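Side-chain contacts in sporulation inhibitor of replication protein SirA (Bacillus subtilis, PDB 4TPS), which inhibits the initiation of DNA replication during sporulation, keeping the cell diploid by acting on the initiator DnaA: residues G96-M101 against T119-V124; H66-L71 against Y80-Y85; C131-D136 against Y142-P147. All coordinates share one frame; numbering follows the deposited sequence.

How the contacts relate
Followed from the N terminus, the three contacts are arranged in series: each closes its own loop before the next opens, so none nests in or crosses another. Contact 2 comes first, closing the short connection from helix 64-75 to strand 79-83. Contact 1 then spans strand 106-113 to bring helix 116-128 back over strand 96-103. Contact 3, directly after that helix, is the C-terminal hairpin 132-136/141-144. All three reach one antiparallel sheet. Leu71 of helix 64-75 packs on both Phe100 and Phe121, joining contacts 1 and 2, while Phe122 touches Leu145 and joins contacts 1 and 3; contacts 2 and 3 do not touch.

Contact 1. Residues G96-M101 against T119-V124; sequences GHATFM and TIFFEV
Phe121 reaches from helix 116-128 toward strand 96-103 and lays its ring against Ala98 and Phe100, two strand residues whose side chains point to the same side of the antiparallel sheet. The arrangement is a helix packed on a beta-sheet. The axes of the short segments 96-101 and 119-124 are 9.4 Å apart at closest approach and inclined by 39°, and Phe121 is the residue of 119-124 that makes the contacts with the strand.

The orientation of that ring explains the contact. CG of Phe121 stands anti to its own carbonyl carbon (chi1 -68°), which sends the ring from the helix toward the strand. One face then receives the CB of Phe100 in a CH-pi contact, 3.5 Å from the ring centroid and nearly on the normal, so the methylene sits over the middle of the ring. Ala98 approaches quite differently: its methyl carbon CB lies near the ring plane, at the edge, 3.7 Å from CE2 of Phe121. Face and edge are thus occupied by alternate residues of one strand.

The two phenyl rings do not form a full stack. Their planes are 29° apart and slid past each other, with centroids separated by 5.0 Å and little overlap, because the ring of Phe100 continues beyond the CB that covers its partner.

The contact is buried and wholly apolar. Around it, Ile89 of strand 86-90 also touches Phe121, Ile107 meets Phe100, and Leu71 of helix 64-75 packs on both rings, making this part of the hydrophobic core between sheet and helices. Where the two rings come closest, CD2 of Phe100 lies 3.7 Å from CD1 of Phe121.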
loop_
_atom_site.group_PDB
_atom_site.type_symbol
_atom_site.label_atom_id
_atom_site.label_comp_id
_atom_site.label_asym_id
_atom_site.label_seq_id
_atom_site.Cartn_x
_atom_site.Cartn_y
_atom_site.Cartn_z
ATOM N N GLY A 96 19.556 -20.835 14.804
ATOM C CA GLY A 96 19.028 -20.217 13.578
ATOM C C GLY A 96 19.763 -19.000 13.064
ATOM O O GLY A 96 20.790 -18.581 13.602
ATOM N N HIS A 97 19.184 -18.408 12.028
ATOM C CA HIS A 97 19.816 -17.307 11.285
ATOM C C HIS A 97 18.753 -16.386 10.728
ATOM O O HIS A 97 17.726 -16.851 10.309
ATOM C CB HIS A 97 20.648 -17.815 10.083
ATOM C CG HIS A 97 21.732 -18.740 10.461
ATOM N ND1 HIS A 97 23.004 -18.329 10.773
ATOM C CD2 HIS A 97 21.719 -20.079 10.588
ATOM C CE1 HIS A 97 23.732 -19.387 11.114
ATOM N NE2 HIS A 97 22.974 -20.460 10.991
ATOM N N ALA A 98 19.032 -15.105 10.654
ATOM C CA ALA A 98 18.087 -14.179 9.954
ATOM C C ALA A 98 18.816 -12.984 9.410
ATOM O O ALA A 98 19.783 -12.509 9.995
ATOM C CB ALA A 98 16.956 -13.730 10.860
ATOM N N THR A 99 18.327 -12.526 8.271
ATOM C CA THR A 99 18.757 -11.342 7.556
ATOM C C THR A 99 17.660 -10.335 7.510
ATOM O O THR A 99 16.540 -10.705 7.181
ATOM C CB THR A 99 19.187 -11.720 6.093
ATOM O OG1 THR A 99 20.102 -12.841 6.121
ATOM C CG2 THR A 99 19.834 -10.523 5.363
ATOM N N PHE A 100 18.021 -9.076 7.779
ATOM C CA PHE A 100 17.088 -7.906 7.782
ATOM C C PHE A 100 17.637 -6.899 6.807
ATOM O O PHE A 100 18.820 -6.509 6.911
ATOM C CB PHE A 100 17.031 -7.353 9.205
ATOM C CG PHE A 100 16.213 -6.079 9.368
ATOM C CD1 PHE A 100 16.780 -4.842 9.093
ATOM C CD2 PHE A 100 14.914 -6.138 9.843
ATOM C CE1 PHE A 100 16.050 -3.682 9.294
ATOM C CE2 PHE A 100 14.211 -4.972 10.027
ATOM C CZ PHE A 100 14.789 -3.755 9.744
ATOM N N MET A 101 16.829 -6.481 5.838
ATOM C CA MET A 101 17.239 -5.468 4.873
ATOM C C MET A 101 16.199 -4.332 4.871
ATOM O O MET A 101 15.016 -4.580 4.703
ATOM C CB MET A 101 17.270 -6.102 3.472
ATOM C CG MET A 101 18.113 -7.376 3.415
ATOM S SD MET A 101 18.085 -8.433 1.939
ATOM C CE MET A 101 19.670 -7.889 1.244
ATOM N N THR A 119 11.814 -13.277 15.034
ATOM C CA THR A 119 11.163 -12.645 16.170
ATOM C C THR A 119 12.064 -11.537 16.729
ATOM O O THR A 119 11.569 -10.524 17.200
ATOM C CB THR A 119 10.821 -13.691 17.244
ATOM O OG1 THR A 119 9.814 -14.578 16.709
ATOM C CG2 THR A 119 10.300 -13.019 18.496
ATOM N N ILE A 120 13.376 -11.745 16.708
ATOM C CA ILE A 120 14.289 -10.711 17.190
ATOM C C ILE A 120 14.050 -9.368 16.432
ATOM O O ILE A 120 13.949 -8.296 17.048
ATOM C CB ILE A 120 15.755 -11.175 17.124
ATOM C CG1 ILE A 120 15.988 -12.189 18.284
ATOM C CG2 ILE A 120 16.708 -10.020 17.248
ATOM C CD1 ILE A 120 17.317 -12.840 18.266
ATOM N N PHE A 121 13.905 -9.470 15.112
ATOM C CA PHE A 121 13.635 -8.298 14.297
ATOM C C PHE A 121 12.198 -7.778 14.487
ATOM O O PHE A 121 11.978 -6.569 14.593
ATOM C CB PHE A 121 13.935 -8.585 12.844
ATOM C CG PHE A 121 15.418 -8.797 12.548
ATOM C CD1 PHE A 121 16.333 -7.819 12.828
ATOM C CD2 PHE A 121 15.853 -9.943 11.932
ATOM C CE1 PHE A 121 17.689 -7.969 12.568
ATOM C CE2 PHE A 121 17.205 -10.126 11.657
ATOM C CZ PHE A 121 18.111 -9.128 11.978
ATOM N N PHE A 122 11.234 -8.685 14.552
ATOM C CA PHE A 122 9.829 -8.303 14.692
ATOM C C PHE A 122 9.639 -7.580 16.006
ATOM O O PHE A 122 8.811 -6.673 16.088
ATOM C CB PHE A 122 8.837 -9.484 14.652
ATOM C CG PHE A 122 8.724 -10.198 13.302
ATOM C CD1 PHE A 122 9.038 -9.579 12.125
ATOM C CD2 PHE A 122 8.148 -11.476 13.242
ATOM C CE1 PHE A 122 8.922 -10.234 10.916
ATOM C CE2 PHE A 122 8.015 -12.133 12.034
ATOM C CZ PHE A 122 8.355 -11.478 10.855
ATOM N N GLU A 123 10.343 -7.987 17.052
ATOM C CA GLU A 123 10.215 -7.313 18.354
ATOM C C GLU A 123 10.728 -5.854 18.268
ATOM O O GLU A 123 10.115 -4.954 18.838
ATOM C CB GLU A 123 11.014 -8.045 19.424
ATOM C CG GLU A 123 10.655 -7.605 20.811
ATOM C CD GLU A 123 9.334 -8.209 21.342
ATOM O OE1 GLU A 123 9.074 -8.034 22.548
ATOM O OE2 GLU A 123 8.533 -8.840 20.602
ATOM N N VAL A 124 11.815 -5.596 17.541
ATOM C CA VAL A 124 12.279 -4.213 17.376
ATOM C C VAL A 124 11.193 -3.404 16.610
ATOM O O VAL A 124 10.767 -2.334 17.041
ATOM C CB VAL A 124 13.602 -4.193 16.628
ATOM C CG1 VAL A 124 14.023 -2.790 16.230
ATOM C CG2 VAL A 124 14.697 -4.865 17.466
#

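Contact 2. Residues H66-L71 against Y80-Y85; sequences HMHQRL and YRQLDY
His68, on helix 64-75, turns the CE1 corner of its imidazole toward the end of strand 79-83, where two groups meet it. The carbonyl O of Asp84 lies at the ring edge, in the imidazole plane, 3.2 Å from CE1 of His68. The amide NE2 of Gln82 comes in obliquely, 3.4 Å from the same CE1. The side chains of His68 and Gln82 cross at about a right angle, and ring and amide planes are 39° apart.

These two neighbours of CE1 are themselves joined. NE2 of Gln82 donates to the O of Asp84 over 2.9 Å, nearly straight at 168°, with the donor on a lone pair of that carbonyl and the acceptor close to the amide plane. Gln82 gets there with an extended chain, its CG opposite the backbone N (chi1 180°). The bond ties the amide to the backbone of the turn that follows the strand and fixes which way NE2 faces.

A water completes the link between helix and turn. Lying in the plane of the imidazole, it is 2.8 Å from NE2 of His68, and it donates a hydrogen bond of 2.8 Å to OD1 of Asp84. The remaining ring nitrogen, ND1, is hydrogen-bonded to the hydroxyl of Tyr87, so both nitrogens have partners that hold the ring's rotation. OE1 of Gln82 is bound by Lys72, one turn along the helix from His68.

The whole lies at the surface of the fold, where helix 64-75 runs beside the 79-83/86-90 hairpin; Tyr87 of strand 86-90 touches Gln82, and Met102 of strand 96-103 packs against His68.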
loop_
_atom_site.group_PDB
_atom_site.type_symbol
_atom_site.label_atom_id
_atom_site.label_comp_id
_atom_site.label_asym_id
_atom_site.label_seq_id
_atom_site.Cartn_x
_atom_site.Cartn_y
_atom_site.Cartn_z
ATOM N N HIS A 66 16.248 5.848 12.895
ATOM C CA HIS A 66 15.574 5.328 14.069
ATOM C C HIS A 66 15.763 3.800 14.153
ATOM O O HIS A 66 16.082 3.260 15.195
ATOM C CB HIS A 66 14.103 5.739 14.016
ATOM C CG HIS A 66 13.300 5.425 15.239
ATOM N ND1 HIS A 66 13.768 5.575 16.525
ATOM C CD2 HIS A 66 12.018 5.005 15.363
ATOM C CE1 HIS A 66 12.829 5.218 17.379
ATOM N NE2 HIS A 66 11.749 4.892 16.706
ATOM N N MET A 67 15.570 3.135 13.027
ATOM C CA MET A 67 15.746 1.653 12.981
ATOM C C MET A 67 17.173 1.286 13.339
ATOM O O MET A 67 17.379 0.337 14.095
ATOM C CB MET A 67 15.340 1.096 11.631
ATOM C CG MET A 67 13.862 1.003 11.399
ATOM S SD MET A 67 12.986 0.127 12.717
ATOM C CE MET A 67 13.871 -1.378 12.685
ATOM N N HIS A 68 18.166 1.982 12.750
ATOM C CA HIS A 68 19.551 1.670 13.015
ATOM C C HIS A 68 19.812 1.744 14.525
ATOM O O HIS A 68 20.451 0.855 15.101
ATOM C CB HIS A 68 20.504 2.629 12.357
ATOM C CG HIS A 68 20.765 2.367 10.925
ATOM N ND1 HIS A 68 21.278 1.181 10.470
ATOM C CD2 HIS A 68 20.702 3.184 9.846
ATOM C CE1 HIS A 68 21.478 1.250 9.167
ATOM N NE2 HIS A 68 21.147 2.460 8.770
ATOM N N GLN A 69 19.336 2.822 15.159
ATOM C CA GLN A 69 19.561 2.994 16.583
ATOM C C GLN A 69 18.952 1.873 17.410
ATOM O O GLN A 69 19.607 1.305 18.302
ATOM C CB GLN A 69 19.069 4.345 17.003
ATOM C CG GLN A 69 19.868 5.448 16.301
ATOM C CD GLN A 69 19.303 6.858 16.446
ATOM O OE1 GLN A 69 18.087 7.060 16.528
ATOM N NE2 GLN A 69 20.205 7.860 16.440
ATOM N N ARG A 70 17.698 1.575 17.121
ATOM C CA ARG A 70 17.003 0.523 17.833
ATOM C C ARG A 70 17.590 -0.870 17.625
ATOM O O ARG A 70 17.706 -1.678 18.598
ATOM C CB ARG A 70 15.507 0.540 17.454
ATOM C CG ARG A 70 14.746 1.767 17.914
ATOM C CD ARG A 70 14.608 1.758 19.433
ATOM N NE ARG A 70 13.820 2.889 19.963
ATOM C CZ ARG A 70 12.513 2.869 20.214
ATOM N NH1 ARG A 70 11.777 1.780 20.012
ATOM N NH2 ARG A 70 11.928 3.964 20.709
ATOM N N LEU A 71 17.987 -1.138 16.400
ATOM C CA LEU A 71 18.650 -2.425 16.102
ATOM C C LEU A 71 19.975 -2.579 16.834
ATOM O O LEU A 71 20.249 -3.631 17.434
ATOM C CB LEU A 71 18.861 -2.570 14.595
ATOM C CG LEU A 71 17.574 -2.832 13.789
ATOM C CD1 LEU A 71 17.836 -2.507 12.322
ATOM C CD2 LEU A 71 17.104 -4.262 13.967
ATOM N N TYR A 80 25.898 -10.601 15.522
ATOM C CA TYR A 80 25.435 -9.878 14.378
ATOM C C TYR A 80 26.500 -9.121 13.657
ATOM O O TYR A 80 27.529 -8.769 14.257
ATOM C CB TYR A 80 24.300 -8.935 14.805
ATOM C CG TYR A 80 24.679 -7.558 15.186
ATOM C CD1 TYR A 80 25.076 -7.268 16.494
ATOM C CD2 TYR A 80 24.619 -6.488 14.258
ATOM C CE1 TYR A 80 25.377 -5.984 16.849
ATOM C CE2 TYR A 80 25.007 -5.233 14.596
ATOM C CZ TYR A 80 25.359 -4.960 15.900
ATOM O OH TYR A 80 25.708 -3.658 16.278
ATOM N N ARG A 81 26.217 -8.819 12.362
ATOM C CA ARG A 81 26.990 -7.820 11.679
ATOM C C ARG A 81 26.022 -6.947 10.857
ATOM O O ARG A 81 24.904 -7.333 10.514
ATOM C CB ARG A 81 27.986 -8.459 10.713
ATOM C CG ARG A 81 29.086 -9.355 11.331
ATOM C CD ARG A 81 30.058 -9.884 10.257
ATOM N NE ARG A 81 31.011 -10.817 10.877
ATOM C CZ ARG A 81 31.063 -12.152 10.750
ATOM N NH1 ARG A 81 30.302 -12.833 9.884
ATOM N NH2 ARG A 81 32.022 -12.808 11.443
ATOM N N GLN A 82 26.532 -5.793 10.518
ATOM C CA GLN A 82 25.820 -4.809 9.739
ATOM C C GLN A 82 26.635 -4.525 8.481
ATOM O O GLN A 82 27.851 -4.213 8.581
ATOM C CB GLN A 82 25.677 -3.511 10.561
ATOM C CG GLN A 82 24.957 -2.413 9.834
ATOM C CD GLN A 82 25.095 -1.052 10.467
ATOM O OE1 GLN A 82 25.649 -0.886 11.572
ATOM N NE2 GLN A 82 24.588 -0.044 9.757
ATOM N N LEU A 83 25.929 -4.489 7.358
ATOM C CA LEU A 83 26.453 -3.993 6.082
ATOM C C LEU A 83 25.493 -2.893 5.552
ATOM O O LEU A 83 24.529 -3.150 4.897
ATOM C CB LEU A 83 26.729 -5.154 5.107
ATOM C CG LEU A 83 27.135 -4.803 3.687
ATOM C CD1 LEU A 83 28.289 -3.857 3.610
ATOM C CD2 LEU A 83 27.454 -6.060 2.877
ATOM N N ASP A 84 25.753 -1.676 6.000
ATOM C CA ASP A 84 24.908 -0.495 5.822
ATOM C C ASP A 84 23.452 -0.787 6.225
ATOM O O ASP A 84 23.141 -0.875 7.398
ATOM C CB ASP A 84 25.015 0.030 4.398
ATOM C CG ASP A 84 24.356 1.423 4.225
ATOM O OD1 ASP A 84 23.982 2.114 5.207
ATOM O OD2 ASP A 84 24.277 1.835 3.094
ATOM N N TYR A 85 22.579 -0.999 5.256
ATOM C CA TYR A 85 21.151 -1.248 5.544
ATOM C C TYR A 85 20.749 -2.687 5.790
ATOM O O TYR A 85 19.550 -2.973 5.947
ATOM C CB TYR A 85 20.267 -0.604 4.459
ATOM C CG TYR A 85 20.537 -1.096 3.082
ATOM C CD1 TYR A 85 19.862 -2.185 2.596
ATOM C CD2 TYR A 85 21.476 -0.446 2.237
ATOM C CE1 TYR A 85 20.074 -2.657 1.315
ATOM C CE2 TYR A 85 21.724 -0.929 0.967
ATOM C CZ TYR A 85 21.000 -2.036 0.518
ATOM O OH TYR A 85 21.160 -2.556 -0.722
HETATM O O HOH W 1 21.467 3.077 6.045
#

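Contact 3. Residues C131-D136 against Y142-P147; sequences CFLAMD and YGWLNP
Leu133 packs on the face of the Trp144 indole across a two-stranded antiparallel beta hairpin, 132-136 with 141-144. CD1 of Leu133 sits over the six-membered ring, 4.0 Å from its centroid and 10° off the normal. The tryptophan CG lies anti to the carbonyl carbon (chi1 -61°), folding the indole back over the neighbouring strand, and NE1 finds its acceptor in Glu28.

Next to this pair the backbones are joined by three hydrogen bonds: Ala134 N to Gly143 O and Gly143 N to Ala134 O, both 3.0 Å, and Leu145 N to Phe132 O. The packed part extends to Leu145, whose CD1 lies 3.9 Å from CB of Phe132 and whose CD2 meets Ala134 CB at 4.0 Å; Phe122 and Leu125 of helix 116-128 pack on Leu145.

The partly exposed Tyr142 edge is looser. Met135 and Tyr142, a non-hydrogen-bonded pair, touch near their bases, CG of Met135 against CB of Tyr142, before their ends diverge; the tyrosine ring stacks on Phe32 instead. Separately, a water bridges Phe132 and Leu145, accepting from Phe132 N and donating to Leu145 O. SG of Cys131 is covalently linked to a beta-mercaptoethanol, probably from crystallisation, and the O of Cys131 lies in the indole plane, 3.4 Å from CZ3 of Trp144.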
loop_
_atom_site.group_PDB
_atom_site.type_symbol
_atom_site.label_atom_id
_atom_site.label_comp_id
_atom_site.label_asym_id
_atom_site.label_seq_id
_atom_site.Cartn_x
_atom_site.Cartn_y
_atom_site.Cartn_z
ATOM N N CYS A 131 2.081 -0.427 13.138
ATOM C CA CYS A 131 1.591 -0.425 11.766
ATOM C C CYS A 131 2.402 -1.227 10.762
ATOM O O CYS A 131 2.191 -1.048 9.520
ATOM C CB CYS A 131 1.543 1.020 11.261
ATOM S SG CYS A 131 0.331 1.986 12.215
ATOM N N PHE A 132 3.317 -2.092 11.228
ATOM C CA PHE A 132 4.048 -2.944 10.269
ATOM C C PHE A 132 3.191 -4.148 9.923
ATOM O O PHE A 132 2.712 -4.875 10.775
ATOM C CB PHE A 132 5.381 -3.399 10.825
ATOM C CG PHE A 132 6.440 -2.315 10.883
ATOM C CD1 PHE A 132 7.069 -1.900 9.710
ATOM C CD2 PHE A 132 6.777 -1.718 12.088
ATOM C CE1 PHE A 132 8.039 -0.920 9.779
ATOM C CE2 PHE A 132 7.735 -0.693 12.147
ATOM C CZ PHE A 132 8.371 -0.304 10.998
ATOM N N LEU A 133 3.009 -4.344 8.634
ATOM C CA LEU A 133 2.375 -5.531 8.044
ATOM C C LEU A 133 3.417 -6.427 7.378
ATOM O O LEU A 133 4.095 -6.011 6.447
ATOM C CB LEU A 133 1.373 -5.060 7.012
ATOM C CG LEU A 133 0.480 -6.131 6.387
ATOM C CD1 LEU A 133 -0.536 -6.654 7.439
ATOM C CD2 LEU A 133 -0.289 -5.533 5.195
ATOM N N ALA A 134 3.586 -7.640 7.903
ATOM C CA ALA A 134 4.628 -8.565 7.426
ATOM C C ALA A 134 3.921 -9.653 6.605
ATOM O O ALA A 134 2.889 -10.187 7.025
ATOM C CB ALA A 134 5.303 -9.228 8.642
ATOM N N MET A 135 4.496 -10.023 5.459
ATOM C CA MET A 135 3.832 -10.923 4.568
ATOM C C MET A 135 4.854 -11.866 3.952
ATOM O O MET A 135 5.858 -11.393 3.370
ATOM C CB MET A 135 3.250 -10.109 3.425
ATOM C CG MET A 135 2.110 -9.140 3.813
ATOM S SD MET A 135 1.775 -7.861 2.575
ATOM C CE MET A 135 3.084 -6.706 2.897
ATOM N N ASP A 136 4.569 -13.174 4.041
ATOM C CA ASP A 136 5.370 -14.214 3.321
ATOM C C ASP A 136 4.493 -14.737 2.180
ATOM O O ASP A 136 3.493 -15.397 2.418
ATOM C CB ASP A 136 5.797 -15.307 4.299
ATOM C CG ASP A 136 6.713 -16.349 3.640
ATOM O OD1 ASP A 136 6.575 -16.590 2.448
ATOM O OD2 ASP A 136 7.588 -16.970 4.338
ATOM N N TYR A 142 0.622 -13.974 6.873
ATOM C CA TYR A 142 0.712 -12.523 6.920
ATOM C C TYR A 142 -0.040 -11.986 8.111
ATOM O O TYR A 142 -0.958 -12.615 8.623
ATOM C CB TYR A 142 0.214 -11.864 5.628
ATOM C CG TYR A 142 -1.245 -12.080 5.306
ATOM C CD1 TYR A 142 -2.234 -11.231 5.791
ATOM C CD2 TYR A 142 -1.653 -13.222 4.634
ATOM C CE1 TYR A 142 -3.576 -11.484 5.522
ATOM C CE2 TYR A 142 -2.966 -13.480 4.390
ATOM C CZ TYR A 142 -3.924 -12.597 4.817
ATOM O OH TYR A 142 -5.274 -12.846 4.569
ATOM N N GLY A 143 0.358 -10.802 8.552
ATOM C CA GLY A 143 -0.313 -10.158 9.659
ATOM C C GLY A 143 0.415 -8.957 10.189
ATOM O O GLY A 143 1.556 -8.693 9.839
ATOM N N TRP A 144 -0.238 -8.249 11.111
ATOM C CA TRP A 144 0.362 -7.111 11.771
ATOM C C TRP A 144 1.369 -7.641 12.780
ATOM O O TRP A 144 1.151 -8.708 13.390
ATOM C CB TRP A 144 -0.699 -6.289 12.531
ATOM C CG TRP A 144 -1.750 -5.736 11.635
ATOM C CD1 TRP A 144 -3.038 -6.184 11.530
ATOM C CD2 TRP A 144 -1.616 -4.638 10.709
ATOM N NE1 TRP A 144 -3.707 -5.417 10.607
ATOM C CE2 TRP A 144 -2.861 -4.489 10.073
ATOM C CE3 TRP A 144 -0.570 -3.768 10.375
ATOM C CZ2 TRP A 144 -3.098 -3.513 9.103
ATOM C CZ3 TRP A 144 -0.765 -2.804 9.390
ATOM C CH2 TRP A 144 -2.032 -2.670 8.775
ATOM N N LEU A 145 2.407 -6.858 12.998
ATOM C CA LEU A 145 3.286 -7.053 14.094
ATOM C C LEU A 145 2.677 -6.343 15.309
ATOM O O LEU A 145 2.805 -5.144 15.477
ATOM C CB LEU A 145 4.717 -6.634 13.796
ATOM C CG LEU A 145 5.318 -7.266 12.544
ATOM C CD1 LEU A 145 6.733 -6.743 12.245
ATOM C CD2 LEU A 145 5.252 -8.787 12.649
ATOM N N ASN A 146 2.016 -7.118 16.150
ATOM C CA ASN A 146 1.157 -6.544 17.211
ATOM C C ASN A 146 2.019 -6.275 18.440
ATOM O O ASN A 146 2.706 -7.193 18.872
ATOM C CB ASN A 146 0.052 -7.564 17.531
ATOM C CG ASN A 146 -0.906 -7.108 18.627
ATOM O OD1 ASN A 146 -0.787 -6.033 19.227
ATOM N ND2 ASN A 146 -1.885 -7.962 18.894
ATOM N N PRO A 147 2.007 -5.028 18.975
ATOM C CA PRO A 147 2.759 -4.729 20.245
ATOM C C PRO A 147 2.177 -5.254 21.556
ATOM O O PRO A 147 0.970 -5.590 21.622
ATOM C CB PRO A 147 2.837 -3.209 20.284
ATOM C CG PRO A 147 2.062 -2.701 19.148
ATOM C CD PRO A 147 1.520 -3.815 18.304
HETATM O O HOH W 2 3.898 -3.227 13.864
#